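Local coordinates for protein lysine specific cysteine protease (Porphyromonas gingivalis, PDB 3M1H) that cleaves proteins after lysine as a secreted cysteine protease and possible virulence factor, the part here being a calcium-binding cleaved adhesin domain of its haemagglutinin region, at residues Glu95-Tyr100 / Ala114-Val119. Sequence-based numbering, arbitrary orientation.
Sequences EHYAVY and ALLEEV
His96 and Glu117 meet at their side-chain ends, crossing diagonally on the sheet face they share with Ala98, where the edge strand 116-119 of a jelly-roll sheet pairs antiparallel with strand 96-102. Chi1 of -179° turns the imidazole away from the His96 backbone N and carries NE2 to Glu117 OE2 at 2.7 Å, meeting the anti lone pair with ring and carboxylate nearly coplanar. ND1 is hydrogen-bonded to Gly161 O, so the ring's rotation is fixed. Glu117 OE1 accepts from a water (3.1 Å) that also bonds Tyr100 OH, itself held by Arg158. On the opposite face Tyr97 and Glu118 run side by side, both with CG between backbone N and carbonyl carbon (chi1 79° and 66°), ring and carboxylate planes nearly perpendicular. Glu118 CG packs against Tyr97 CE2 at 3.3 Å, and Tyr97 OH donates to Glu118 OE2 (2.7 Å) from above the carboxylate plane; Lys144 salt-bridges the same oxygen. Leu115 and Leu116 both face Val99 in a classic beta bulge: Leu115 N bonds Val99 O and Val99 N bonds Leu116 O, each at 2.9 Å. Glu117 and Glu118 thus bind the edge strand to its neighbour on both faces; with both nitrogens facing acceptors, His96 is probably protonated, a charge the Glu117 carboxylate would stabilise.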
ATOM      1  N   GLU A  95      10.743   3.317  -0.274  1.00 18.79           N
ATOM      2  CA  GLU A  95       9.487   3.543  -0.985  1.00 17.45           C
ATOM      3  C   GLU A  95       8.719   4.662  -0.316  1.00 15.08           C
ATOM      4  O   GLU A  95       8.720   4.786   0.897  1.00 15.99           O
ATOM      5  CB  GLU A  95       8.648   2.265  -0.987  1.00 15.90           C
ATOM      6  CG  GLU A  95       9.334   1.054  -1.563  1.00 13.18           C
ATOM      7  CD  GLU A  95       9.507   1.057  -3.063  1.00 15.62           C
ATOM      8  OE1 GLU A  95       9.007   1.969  -3.740  1.00 20.64           O
ATOM      9  OE2 GLU A  95      10.193   0.132  -3.558  1.00 22.90           O
ATOM     10  N   HIS A  96       8.075   5.486  -1.141  1.00 15.76           N
ATOM     11  CA  HIS A  96       7.338   6.658  -0.732  1.00 13.09           C
ATOM     12  C   HIS A  96       5.843   6.372  -0.875  1.00 14.41           C
ATOM     13  O   HIS A  96       5.392   5.957  -1.936  1.00 13.90           O
ATOM     14  CB  HIS A  96       7.789   7.839  -1.621  1.00 15.75           C
ATOM     15  CG  HIS A  96       7.143   9.159  -1.335  1.00 18.59           C
ATOM     16  ND1 HIS A  96       7.040  10.132  -2.310  1.00 25.91           N
ATOM     17  CD2 HIS A  96       6.599   9.692  -0.220  1.00 19.36           C
ATOM     18  CE1 HIS A  96       6.425  11.190  -1.808  1.00 25.55           C
ATOM     19  NE2 HIS A  96       6.162  10.957  -0.536  1.00 18.96           N
ATOM     20  N   TYR A  97       5.107   6.576   0.205  1.00 13.75           N
ATOM     21  CA  TYR A  97       3.661   6.360   0.178  1.00 13.73           C
ATOM     22  C   TYR A  97       2.930   7.362   1.038  1.00 14.66           C
ATOM     23  O   TYR A  97       3.535   8.042   1.891  1.00 15.26           O
ATOM     24  CB  TYR A  97       3.299   4.925   0.584  1.00 14.64           C
ATOM     25  CG  TYR A  97       3.322   4.705   2.077  1.00 14.29           C
ATOM     26  CD1 TYR A  97       2.148   4.645   2.811  1.00 17.15           C
ATOM     27  CD2 TYR A  97       4.530   4.583   2.765  1.00 15.36           C
ATOM     28  CE1 TYR A  97       2.169   4.469   4.160  1.00 19.48           C
ATOM     29  CE2 TYR A  97       4.571   4.393   4.122  1.00 15.38           C
ATOM     30  CZ  TYR A  97       3.377   4.338   4.821  1.00 20.48           C
ATOM     31  OH  TYR A  97       3.336   4.146   6.182  1.00 22.78           O
ATOM     32  N   ALA A  98       1.630   7.475   0.794  1.00 13.12           N
ATOM     33  CA  ALA A  98       0.756   8.294   1.617  1.00 14.85           C
ATOM     34  C   ALA A  98      -0.615   7.637   1.803  1.00 14.68           C
ATOM     35  O   ALA A  98      -1.001   6.776   1.007  1.00 13.70           O
ATOM     36  CB  ALA A  98       0.608   9.717   1.028  1.00 14.23           C
ATOM     37  N   VAL A  99      -1.324   8.073   2.835  1.00 13.17           N
ATOM     38  CA  VAL A  99      -2.651   7.606   3.175  1.00 11.37           C
ATOM     39  C   VAL A  99      -3.568   8.827   3.185  1.00 13.50           C
ATOM     40  O   VAL A  99      -3.206   9.851   3.789  1.00 12.85           O
ATOM     41  CB  VAL A  99      -2.699   6.926   4.579  1.00 14.09           C
ATOM     42  CG1 VAL A  99      -4.134   6.467   4.922  1.00 15.33           C
ATOM     43  CG2 VAL A  99      -1.666   5.795   4.644  1.00 14.79           C
ATOM     44  N   TYR A 100      -4.719   8.731   2.533  1.00 12.14           N
ATOM     45  CA  TYR A 100      -5.669   9.852   2.420  1.00 13.36           C
ATOM     46  C   TYR A 100      -7.063   9.412   2.821  1.00 14.62           C
ATOM     47  O   TYR A 100      -7.385   8.223   2.688  1.00 13.13           O
ATOM     48  CB  TYR A 100      -5.744  10.318   0.966  1.00 12.42           C
ATOM     49  CG  TYR A 100      -4.474  10.757   0.347  1.00 13.05           C
ATOM     50  CD1 TYR A 100      -4.132  12.104   0.272  1.00 14.75           C
ATOM     51  CD2 TYR A 100      -3.616   9.836  -0.239  1.00 14.49           C
ATOM     52  CE1 TYR A 100      -2.928  12.497  -0.335  1.00 14.02           C
ATOM     53  CE2 TYR A 100      -2.438  10.230  -0.850  1.00 14.90           C
ATOM     54  CZ  TYR A 100      -2.098  11.556  -0.897  1.00 16.91           C
ATOM     55  OH  TYR A 100      -0.931  11.896  -1.532  1.00 19.04           O
ATOM     56  N   ALA A 114      -2.713  14.538   2.635  1.00 24.46           N
ATOM     57  CA  ALA A 114      -2.357  13.251   3.242  1.00 17.83           C
ATOM     58  C   ALA A 114      -2.467  13.320   4.766  1.00 16.89           C
ATOM     59  O   ALA A 114      -2.015  14.293   5.398  1.00 19.59           O
ATOM     60  CB  ALA A 114      -0.956  12.849   2.851  1.00 16.26           C
ATOM     61  N   LEU A 115      -3.090  12.299   5.349  1.00 15.46           N
ATOM     62  CA  LEU A 115      -3.088  12.070   6.788  1.00 14.48           C
ATOM     63  C   LEU A 115      -1.742  11.533   7.306  1.00 14.60           C
ATOM     64  O   LEU A 115      -1.395  11.757   8.483  1.00 16.76           O
ATOM     65  CB  LEU A 115      -4.229  11.126   7.161  1.00 16.86           C
ATOM     66  CG  LEU A 115      -5.634  11.523   6.724  1.00 20.00           C
ATOM     67  CD1 LEU A 115      -6.628  10.485   7.202  1.00 18.74           C
ATOM     68  CD2 LEU A 115      -5.980  12.907   7.271  1.00 23.49           C
ATOM     69  N   LEU A 116      -1.031  10.799   6.451  1.00 13.29           N
ATOM     70  CA  LEU A 116       0.265  10.211   6.705  1.00 15.04           C
ATOM     71  C   LEU A 116       0.992  10.154   5.371  1.00 17.10           C
ATOM     72  O   LEU A 116       0.423   9.749   4.348  1.00 17.16           O
ATOM     73  CB  LEU A 116       0.139   8.811   7.324  1.00 17.86           C
ATOM     74  CG  LEU A 116       1.428   8.000   7.459  1.00 19.55           C
ATOM     75  CD1 LEU A 116       2.368   8.665   8.441  1.00 22.64           C
ATOM     76  CD2 LEU A 116       1.196   6.553   7.930  1.00 20.57           C
ATOM     77  N   GLU A 117       2.251  10.591   5.370  1.00 15.28           N
ATOM     78  CA  GLU A 117       3.085  10.494   4.198  1.00 13.64           C
ATOM     79  C   GLU A 117       4.492  10.225   4.678  1.00 16.69           C
ATOM     80  O   GLU A 117       5.027  10.931   5.549  1.00 19.08           O
ATOM     81  CB  GLU A 117       3.032  11.777   3.355  1.00 16.10           C
ATOM     82  CG  GLU A 117       3.985  11.752   2.162  1.00 18.72           C
ATOM     83  CD  GLU A 117       3.730  12.880   1.155  1.00 26.23           C
ATOM     84  OE1 GLU A 117       2.766  13.652   1.353  1.00 31.30           O
ATOM     85  OE2 GLU A 117       4.502  12.983   0.163  1.00 27.17           O
ATOM     86  N   GLU A 118       5.097   9.186   4.140  1.00 13.92           N
ATOM     87  CA  GLU A 118       6.449   8.860   4.549  1.00 17.77           C
ATOM     88  C   GLU A 118       7.241   8.078   3.507  1.00 16.17           C
ATOM     89  O   GLU A 118       6.725   7.553   2.498  1.00 15.93           O
ATOM     90  CB  GLU A 118       6.478   8.173   5.923  1.00 25.08           C
ATOM     91  CG  GLU A 118       5.867   6.852   5.966  1.00 26.18           C
ATOM     92  CD  GLU A 118       5.850   6.171   7.365  1.00 34.42           C
ATOM     93  OE1 GLU A 118       6.040   6.800   8.438  1.00 34.49           O
ATOM     94  OE2 GLU A 118       5.615   4.961   7.360  1.00 28.11           O
ATOM     95  N   VAL A 119       8.554   8.083   3.732  1.00 15.38           N
ATOM     96  CA  VAL A 119       9.482   7.270   2.994  1.00 11.71           C
ATOM     97  C   VAL A 119      10.045   6.270   3.961  1.00 17.90           C
ATOM     98  O   VAL A 119      10.600   6.651   5.000  1.00 19.01           O
ATOM     99  CB  VAL A 119      10.630   8.101   2.275  1.00 14.87           C
ATOM    100  CG1 VAL A 119      11.653   7.165   1.629  1.00 16.35           C
ATOM    101  CG2 VAL A 119      10.004   9.043   1.242  1.00 16.41           C
TER
HETATM  102  O   HOH W   1       0.453  13.973  -0.694  1.00 28.00           O